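Long-range contacts in conserved hypothetical protein (Bacteroides thetaiotaomicron, PDB 2HQY), which is of unknown function but binds coenzyme A and is probably related to the C-terminal domain of phosphatidylglycerol lysyltransferase: residues 31-36 against 203-207; 39-43 against 55-59; 14-19 against 47-52. All blocks are in the same frame, centred on the assembly; numbering follows the deposited sequence.

Contact 1 of 3, residues 31-36 against 203-207; sequences FSNLCS and ALGLT
L204 lies over one side of helix 31-36 as a knob in the hole formed by F31, S32, C35 and S36, and its two methyls divide the work. CD2 lies 3.7 Å from C35 CB and 3.8 Å from CE2 of F31, while CD1 stops 3.7 Å from S32 OG. The F31 side chain crosses that of L204 at about a right angle. With CG trans to the backbone N (chi1 -178°), the phenyl ring receives C35 SG over one face and turns its edge to L204, so that CD2 of F31 lies 3.6 Å from L204 O. That buried carbonyl has no hydrogen-bond partner, and the ring edge offers at most a weak electrostatic one. Next, G205 ends helix 201-204 in a Schellman motif; at its positive phi a CB would jam against L204 O, hence glycine. The turn brings in L206, whose CD2 sits 3.6 Å from S32 CB, with H234, M224 and A197 around it. Cut back to an alanine, L206 would probably leave S32 CB and OG without this apolar cover and open a gap toward A197 and M224. Small S32 and C35 let the leucines come close to the helix. With carbon meeting carbon, sulfur and hydroxyl and no polar bond joining the segments, the fit probably rests on shape and burial, joining the helix to the approach to strand 207-213.

Contact 2 of 3, residues 39-43 against 55-59; sequences FLYDT and KFWAG
L40 reaches residues 55-59 through its carbonyl, which takes two water protons: one water, 2.8 Å from L40 O, also donates to W57 O, and a second accepts from the backbone N of G59. These waters bridge the helix end and the strand where the carbonyls of L40 and W57, both acceptors, do not bond directly. Y41 makes the direct link. Its O receives W57 N at 2.9 Å, almost straight at the hydrogen (175°), and its CA-H points back to W57 O. With CG anti to its carbonyl carbon (chi1 -58°), the phenol ring runs past the strand, setting its edge to W57 O, with CD1 3.9 Å from A58 CA; the small alanine leaves room for it. Y41 CB meets the edge of the F56 ring, 3.8 Å from CD1. The end of helix 38-41 is thus tied to strand 51-58 by a single direct backbone bond, just beyond the antiparallel hairpin of strands 44-48 and 51-58, in which K55 bonds to Q44; the register shifts by one residue at D42. Here the chain turns through D42 and T43 into strand 44-48, which lies between strands 5-6 and 51-58. D42 makes the change of direction with a left-handed backbone (phi 50°), which aspartate tolerates better than most residues, and its carboxylate forms a salt bridge with R192 of the second subunit. Its CB only grazes W57, whose indole stacks on H199 of that same subunit and meets H89 edge-to-face. The CA-H of T43 is directed at K55 O. Its side chain lies alongside F56, pointing the same way: CG2 is 3.6 Å from F56 CE1 and OG1 3.5 Å from CD1, so the branched threonine lays a flank of methyl and hydroxyl against the phenyl ring.

Contact 3 of 3, residues 14-19 against 47-52; sequences TITAFT and VIDDFL
F18 projects from helix 12-19 and is touched on several sides by the tip of the hairpin, residues 47-52. L52 CB stands over one ring face in a CH-pi contact, 3.9 Å from the centroid and 22° off the normal. D50 O lies at the ring edge, 3.3 Å from F18 CE1. V47 CG1 touches F18 CZ at 3.6 Å. L52 does double duty: with CG trans to its backbone N (chi1 169°), it brings the isobutyl group against the helix, where CD2 packs 3.7 Å from F18 CB and 3.8 Å from I15 O. That carbonyl is already used by the N-H groups of F18 and T19. I15, modelled in two conformers, crosses L52 at about a right angle, and F45 packs against both.

The two strands behind these groups are joined by a type I' turn from I48 to F51, closed by reciprocal bonds, I48 N to F51 O and F51 N to I48 O, each 3.0 Å. D49 and D50 take the two left-handed positions of the turn, and D49 forms a salt bridge with K79. I48 and F51 face the other way, onto V76 of helix 73-87, leaving V47 and L52 for F18. A flat aromatic suits the site because its face accepts aliphatic C-H while its rim, slightly positive, probably favours the D50 carbonyl; the contact is otherwise hydrophobic.

Reading from the N terminus, helix 12-19 opens the first loop, closed by contact 3 when the chain returns at the hairpin of residues 47-52. Before that return, helix 31-36 begins contact 1 and the end of helix 38-41 begins contact 2. Contact 2 closes soon after, at 55-59, and is nested within the long loop that contact 1 closes only at 203-207. Contact 3 crosses both. Contacts 2 and 3 bring two helices to the same sheet through strand 51-58, whereas contact 1 carries helix 31-36 to the part of the fold containing strands 207-213 and 216-227. F31 and L34 also pack on I15, joining contacts 1 and 3 directly.

Contact 1 of 3, residues 31-36 against 203-207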
loop_
_atom_site.group_PDB
_atom_site.type_symbol
_atom_site.label_atom_id
_atom_site.label_comp_id
_atom_site.label_asym_id
_atom_site.label_seq_id
_atom_site.Cartn_x
_atom_site.Cartn_y
_atom_site.Cartn_z
ATOM N N PHE A 31 -13.341 6.417 6.534
ATOM C CA PHE A 31 -12.697 6.573 5.240
ATOM C C PHE A 31 -11.183 6.728 5.382
ATOM O O PHE A 31 -10.435 6.138 4.603
ATOM C CB PHE A 31 -13.289 7.745 4.448
ATOM C CG PHE A 31 -12.674 7.898 3.092
ATOM C CD1 PHE A 31 -12.863 6.900 2.113
ATOM C CD2 PHE A 31 -11.899 9.006 2.783
ATOM C CE1 PHE A 31 -12.296 7.021 0.846
ATOM C CE2 PHE A 31 -11.322 9.153 1.479
ATOM C CZ PHE A 31 -11.511 8.161 0.527
ATOM N N SER A 32 -10.724 7.511 6.375
ATOM C CA SER A 32 -9.309 7.670 6.618
ATOM C C SER A 32 -8.652 6.327 6.967
ATOM O O SER A 32 -7.556 6.020 6.459
ATOM C CB SER A 32 -9.029 8.652 7.782
ATOM O OG SER A 32 -7.620 8.828 7.896
ATOM N N ASN A 33 -9.294 5.552 7.834
ATOM C CA ASN A 33 -8.714 4.247 8.223
ATOM C C ASN A 33 -8.647 3.302 7.015
ATOM O O ASN A 33 -7.637 2.623 6.807
ATOM C CB ASN A 33 -9.510 3.624 9.357
ATOM C CG ASN A 33 -9.127 4.183 10.709
ATOM O OD1 ASN A 33 -8.063 4.831 10.872
ATOM N ND2 ASN A 33 -9.960 3.885 11.710
ATOM N N LEU A 34 -9.682 3.320 6.181
ATOM C CA LEU A 34 -9.708 2.472 4.987
ATOM C C LEU A 34 -8.545 2.807 4.041
ATOM O O LEU A 34 -7.856 1.899 3.568
ATOM C CB LEU A 34 -11.050 2.612 4.252
ATOM C CG LEU A 34 -12.216 1.930 4.985
ATOM C CD1 LEU A 34 -13.545 2.500 4.498
ATOM C CD2 LEU A 34 -12.197 0.411 4.799
ATOM N N CYS A 35 -8.319 4.102 3.770
ATOM C CA CYS A 35 -7.246 4.479 2.853
ATOM C C CYS A 35 -5.862 4.321 3.486
ATOM O O CYS A 35 -4.906 3.875 2.805
ATOM C CB CYS A 35 -7.409 5.940 2.441
ATOM S SG CYS A 35 -8.809 6.221 1.348
ATOM N N SER A 36 -5.766 4.717 4.762
ATOM C CA SER A 36 -4.478 4.809 5.470
ATOM C C SER A 36 -3.888 3.430 5.749
ATOM O O SER A 36 -2.670 3.292 5.854
ATOM C CB SER A 36 -4.593 5.594 6.796
ATOM O OG SER A 36 -4.975 6.951 6.597
ATOM N N ALA A 203 -7.638 15.861 1.919
ATOM C CA ALA A 203 -8.357 15.007 0.968
ATOM C C ALA A 203 -9.199 13.951 1.692
ATOM O O ALA A 203 -10.281 13.613 1.241
ATOM C CB ALA A 203 -7.397 14.323 0.011
ATOM N N LEU A 204 -8.652 13.404 2.771
ATOM C CA LEU A 204 -9.351 12.364 3.549
ATOM C C LEU A 204 -10.563 12.887 4.326
ATOM O O LEU A 204 -11.481 12.107 4.613
ATOM C CB LEU A 204 -8.393 11.683 4.499
ATOM C CG LEU A 204 -7.330 10.821 3.836
ATOM C CD1 LEU A 204 -6.262 10.475 4.907
ATOM C CD2 LEU A 204 -7.972 9.524 3.217
ATOM N N GLY A 205 -10.566 14.180 4.661
ATOM C CA GLY A 205 -11.647 14.752 5.477
ATOM C C GLY A 205 -11.368 14.745 6.976
ATOM O O GLY A 205 -12.301 14.857 7.802
ATOM N N LEU A 206 -10.086 14.660 7.343
ATOM C CA LEU A 206 -9.730 14.556 8.758
ATOM C C LEU A 206 -9.752 15.916 9.444
ATOM O O LEU A 206 -9.575 16.966 8.768
ATOM C CB LEU A 206 -8.341 13.965 8.900
ATOM C CG LEU A 206 -8.159 12.485 8.574
ATOM C CD1 LEU A 206 -6.655 12.202 8.429
ATOM C CD2 LEU A 206 -8.736 11.684 9.729
ATOM N N THR A 207 -9.992 15.906 10.757
ATOM C CA THR A 207 -9.761 17.091 11.576
ATOM C C THR A 207 -8.865 16.685 12.710
ATOM O O THR A 207 -8.824 15.488 13.068
ATOM C CB THR A 207 -11.054 17.708 12.124
ATOM O OG1 THR A 207 -11.831 16.674 12.715
ATOM C CG2 THR A 207 -11.863 18.351 10.981
#

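Contact 2 of 3, residues 39-43 against 55-59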
loop_
_atom_site.group_PDB
_atom_site.type_symbol
_atom_site.label_atom_id
_atom_site.label_comp_id
_atom_site.label_asym_id
_atom_site.label_seq_id
_atom_site.Cartn_x
_atom_site.Cartn_y
_atom_site.Cartn_z
ATOM N N PHE A 39 -2.053 0.099 2.630
ATOM C CA PHE A 39 -0.671 -0.352 2.404
ATOM C C PHE A 39 -0.499 -1.754 3.023
ATOM O O PHE A 39 0.339 -2.507 2.587
ATOM C CB PHE A 39 0.340 0.606 3.042
ATOM C CG PHE A 39 0.504 0.384 4.512
ATOM C CD1 PHE A 39 1.482 -0.500 5.002
ATOM C CD2 PHE A 39 -0.387 0.981 5.424
ATOM C CE1 PHE A 39 1.592 -0.764 6.413
ATOM C CE2 PHE A 39 -0.309 0.699 6.827
ATOM C CZ PHE A 39 0.695 -0.171 7.316
ATOM N N LEU A 40 -1.292 -2.076 4.049
ATOM C CA LEU A 40 -1.100 -3.357 4.739
ATOM C C LEU A 40 -1.991 -4.459 4.134
ATOM O O LEU A 40 -1.626 -5.658 4.132
ATOM C CB LEU A 40 -1.393 -3.192 6.230
ATOM C CG LEU A 40 -1.061 -4.398 7.141
ATOM C CD1 LEU A 40 0.423 -4.796 6.972
ATOM C CD2 LEU A 40 -1.355 -4.040 8.600
ATOM N N TYR A 41 -3.179 -4.068 3.682
ATOM C CA TYR A 41 -4.222 -5.053 3.288
ATOM C C TYR A 41 -4.568 -5.112 1.807
ATOM O O TYR A 41 -5.461 -5.865 1.409
ATOM C CB TYR A 41 -5.505 -4.754 4.067
ATOM C CG TYR A 41 -5.293 -4.791 5.560
ATOM C CD1 TYR A 41 -4.824 -5.956 6.184
ATOM C CD2 TYR A 41 -5.565 -3.671 6.350
ATOM C CE1 TYR A 41 -4.623 -5.990 7.582
ATOM C CE2 TYR A 41 -5.365 -3.696 7.744
ATOM C CZ TYR A 41 -4.893 -4.857 8.341
ATOM O OH TYR A 41 -4.695 -4.898 9.714
ATOM N N ASP A 42 -3.906 -4.287 0.996
ATOM C CA ASP A 42 -4.215 -4.215 -0.446
ATOM C C ASP A 42 -5.725 -4.032 -0.659
ATOM O O ASP A 42 -6.331 -4.677 -1.512
ATOM C CB ASP A 42 -3.721 -5.474 -1.175
ATOM C CG ASP A 42 -2.199 -5.539 -1.296
ATOM O OD1 ASP A 42 -1.476 -4.560 -0.969
ATOM O OD2 ASP A 42 -1.738 -6.607 -1.736
ATOM N N THR A 43 -6.317 -3.140 0.126
ATOM C CA THR A 43 -7.769 -2.972 0.267
ATOM C C THR A 43 -8.472 -2.585 -1.037
ATOM O O THR A 43 -8.029 -1.664 -1.739
ATOM C CB THR A 43 -8.026 -1.946 1.381
ATOM O OG1 THR A 43 -7.340 -2.421 2.561
ATOM C CG2 THR A 43 -9.509 -1.737 1.655
ATOM N N LYS A 55 -12.818 -5.792 0.353
ATOM C CA LYS A 55 -12.031 -7.034 0.234
ATOM C C LYS A 55 -10.607 -6.673 0.667
ATOM O O LYS A 55 -10.058 -5.647 0.188
ATOM C CB LYS A 55 -12.086 -7.525 -1.207
ATOM C CG LYS A 55 -11.219 -8.727 -1.585
ATOM C CD LYS A 55 -11.487 -9.053 -3.052
ATOM C CE LYS A 55 -10.798 -10.350 -3.534
ATOM N NZ LYS A 55 -11.128 -10.595 -4.998
ATOM N N PHE A 56 -10.065 -7.474 1.593
ATOM C CA PHE A 56 -8.756 -7.263 2.262
ATOM C C PHE A 56 -7.938 -8.543 2.215
ATOM O O PHE A 56 -8.489 -9.645 2.335
ATOM C CB PHE A 56 -8.876 -7.019 3.796
ATOM C CG PHE A 56 -9.803 -5.941 4.180
ATOM C CD1 PHE A 56 -9.334 -4.615 4.328
ATOM C CD2 PHE A 56 -11.127 -6.233 4.462
ATOM C CE1 PHE A 56 -10.217 -3.570 4.710
ATOM C CE2 PHE A 56 -12.014 -5.207 4.846
ATOM C CZ PHE A 56 -11.576 -3.883 4.961
ATOM N N TRP A 57 -6.625 -8.391 2.136
ATOM C CA TRP A 57 -5.718 -9.507 2.345
ATOM C C TRP A 57 -4.950 -9.212 3.629
ATOM O O TRP A 57 -4.132 -8.288 3.672
ATOM C CB TRP A 57 -4.751 -9.650 1.169
ATOM C CG TRP A 57 -5.449 -10.118 -0.084
ATOM C CD1 TRP A 57 -5.986 -9.327 -1.065
ATOM C CD2 TRP A 57 -5.700 -11.476 -0.474
ATOM N NE1 TRP A 57 -6.536 -10.115 -2.060
ATOM C CE2 TRP A 57 -6.395 -11.434 -1.714
ATOM C CE3 TRP A 57 -5.420 -12.725 0.107
ATOM C CZ2 TRP A 57 -6.784 -12.595 -2.395
ATOM C CZ3 TRP A 57 -5.811 -13.887 -0.576
ATOM C CH2 TRP A 57 -6.490 -13.803 -1.817
ATOM N N ALA A 58 -5.297 -9.953 4.683
ATOM C CA ALA A 58 -4.620 -9.862 5.973
ATOM C C ALA A 58 -3.614 -10.984 5.972
ATOM O O ALA A 58 -3.940 -12.132 6.364
ATOM C CB ALA A 58 -5.622 -10.034 7.104
ATOM N N GLY A 59 -2.405 -10.680 5.496
ATOM C CA GLY A 59 -1.425 -11.723 5.233
ATOM C C GLY A 59 -2.069 -12.752 4.332
ATOM O O GLY A 59 -2.679 -12.396 3.336
HETATM O O HOH W 1 -2.041 -7.364 1.939
HETATM O O HOH W 2 -1.302 -7.900 5.829
#

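Contact 3 of 3, residues 14-19 against 47-52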
loop_
_atom_site.group_PDB
_atom_site.type_symbol
_atom_site.label_atom_id
_atom_site.label_comp_id
_atom_site.label_asym_id
_atom_site.label_seq_id
_atom_site.Cartn_x
_atom_site.Cartn_y
_atom_site.Cartn_z
ATOM N N THR A 14 -18.167 8.439 -2.677
ATOM C CA THR A 14 -18.806 7.152 -2.952
ATOM C C THR A 14 -18.977 6.313 -1.674
ATOM O O THR A 14 -20.089 5.782 -1.406
ATOM C CB THR A 14 -17.994 6.341 -4.008
ATOM O OG1 THR A 14 -18.031 7.022 -5.269
ATOM C CG2 THR A 14 -18.554 4.901 -4.186
ATOM N N ILE A 15 -17.892 6.205 -0.905
ATOM C CA ILE A 15 -17.867 5.425 0.335
ATOM C C ILE A 15 -18.774 6.038 1.414
ATOM O O ILE A 15 -19.650 5.356 1.955
ATOM C CB ILE A 15 -16.416 5.273 0.912
ATOM C CG1 ILE A 15 -15.432 4.716 -0.135
ATOM C CG2 ILE A 15 -16.426 4.432 2.183
ATOM C CD1 ILE A 15 -15.837 3.405 -0.807
ATOM N N THR A 16 -18.559 7.317 1.706
ATOM C CA THR A 16 -19.263 7.997 2.805
ATOM C C THR A 16 -20.755 8.139 2.536
ATOM O O THR A 16 -21.542 8.276 3.479
ATOM C CB THR A 16 -18.604 9.350 3.196
ATOM O OG1 THR A 16 -18.681 10.254 2.092
ATOM C CG2 THR A 16 -17.127 9.122 3.606
ATOM N N ALA A 17 -21.158 8.056 1.267
ATOM C CA ALA A 17 -22.589 8.059 0.947
ATOM C C ALA A 17 -23.276 6.844 1.573
ATOM O O ALA A 17 -24.446 6.914 1.981
ATOM C CB ALA A 17 -22.807 8.078 -0.546
ATOM N N PHE A 18 -22.550 5.730 1.614
ATOM C CA PHE A 18 -23.031 4.508 2.242
ATOM C C PHE A 18 -22.829 4.522 3.759
ATOM O O PHE A 18 -23.718 4.118 4.504
ATOM C CB PHE A 18 -22.312 3.271 1.651
ATOM C CG PHE A 18 -22.839 2.820 0.319
ATOM C CD1 PHE A 18 -23.865 1.877 0.244
ATOM C CD2 PHE A 18 -22.287 3.308 -0.865
ATOM C CE1 PHE A 18 -24.382 1.464 -0.994
ATOM C CE2 PHE A 18 -22.785 2.895 -2.110
ATOM C CZ PHE A 18 -23.835 1.966 -2.177
ATOM N N THR A 19 -21.631 4.888 4.227
ATOM C CA THR A 19 -21.328 4.713 5.649
ATOM C C THR A 19 -22.049 5.754 6.524
ATOM O O THR A 19 -22.480 5.429 7.629
ATOM C CB THR A 19 -19.791 4.760 5.948
ATOM O OG1 THR A 19 -19.261 5.972 5.413
ATOM C CG2 THR A 19 -19.056 3.556 5.327
ATOM N N VAL A 47 -19.257 -1.437 -5.207
ATOM C CA VAL A 47 -20.697 -1.432 -4.997
ATOM C C VAL A 47 -21.285 -2.616 -5.817
ATOM O O VAL A 47 -21.086 -2.743 -7.043
ATOM C CB VAL A 47 -21.316 -0.046 -5.306
ATOM C CG1 VAL A 47 -22.829 -0.036 -5.006
ATOM C CG2 VAL A 47 -20.603 1.029 -4.505
ATOM N N ILE A 48 -21.966 -3.521 -5.129
ATOM C CA ILE A 48 -22.727 -4.549 -5.814
ATOM C C ILE A 48 -24.090 -4.741 -5.163
ATOM O O ILE A 48 -24.194 -4.869 -3.932
ATOM C CB ILE A 48 -21.983 -5.892 -5.869
ATOM C CG1 ILE A 48 -21.462 -6.285 -4.486
ATOM C CG2 ILE A 48 -20.855 -5.832 -6.922
ATOM C CD1 ILE A 48 -21.109 -7.755 -4.358
ATOM N N ASP A 49 -25.135 -4.793 -5.993
ATOM C CA ASP A 49 -26.484 -5.052 -5.486
ATOM C C ASP A 49 -26.932 -3.993 -4.450
ATOM O O ASP A 49 -27.572 -4.366 -3.462
ATOM C CB ASP A 49 -26.529 -6.446 -4.812
ATOM C CG ASP A 49 -26.483 -7.629 -5.819
ATOM O OD1 ASP A 49 -26.413 -7.405 -7.052
ATOM O OD2 ASP A 49 -26.517 -8.798 -5.354
ATOM N N ASP A 50 -26.592 -2.711 -4.647
ATOM C CA ASP A 50 -26.889 -1.630 -3.660
ATOM C C ASP A 50 -26.165 -1.742 -2.272
ATOM O O ASP A 50 -26.532 -1.068 -1.287
ATOM C CB ASP A 50 -28.401 -1.469 -3.442
ATOM C CG ASP A 50 -29.139 -0.911 -4.684
ATOM O OD1 ASP A 50 -28.644 0.063 -5.296
ATOM O OD2 ASP A 50 -30.228 -1.429 -5.030
ATOM N N PHE A 51 -25.155 -2.595 -2.186
ATOM C CA PHE A 51 -24.318 -2.632 -0.983
ATOM C C PHE A 51 -22.900 -2.179 -1.306
ATOM O O PHE A 51 -22.408 -2.393 -2.422
ATOM C CB PHE A 51 -24.199 -4.047 -0.450
ATOM C CG PHE A 51 -25.451 -4.604 0.154
ATOM C CD1 PHE A 51 -25.652 -4.552 1.532
ATOM C CD2 PHE A 51 -26.378 -5.276 -0.650
ATOM C CE1 PHE A 51 -26.793 -5.140 2.131
ATOM C CE2 PHE A 51 -27.513 -5.867 -0.087
ATOM C CZ PHE A 51 -27.723 -5.795 1.317
ATOM N N LEU A 52 -22.236 -1.627 -0.297
ATOM C CA LEU A 52 -20.818 -1.296 -0.366
ATOM C C LEU A 52 -20.078 -2.476 0.255
ATOM O O LEU A 52 -20.345 -2.832 1.414
ATOM C CB LEU A 52 -20.546 -0.021 0.427
ATOM C CG LEU A 52 -19.078 0.335 0.680
ATOM C CD1 LEU A 52 -18.316 0.464 -0.625
ATOM C CD2 LEU A 52 -19.002 1.616 1.523
#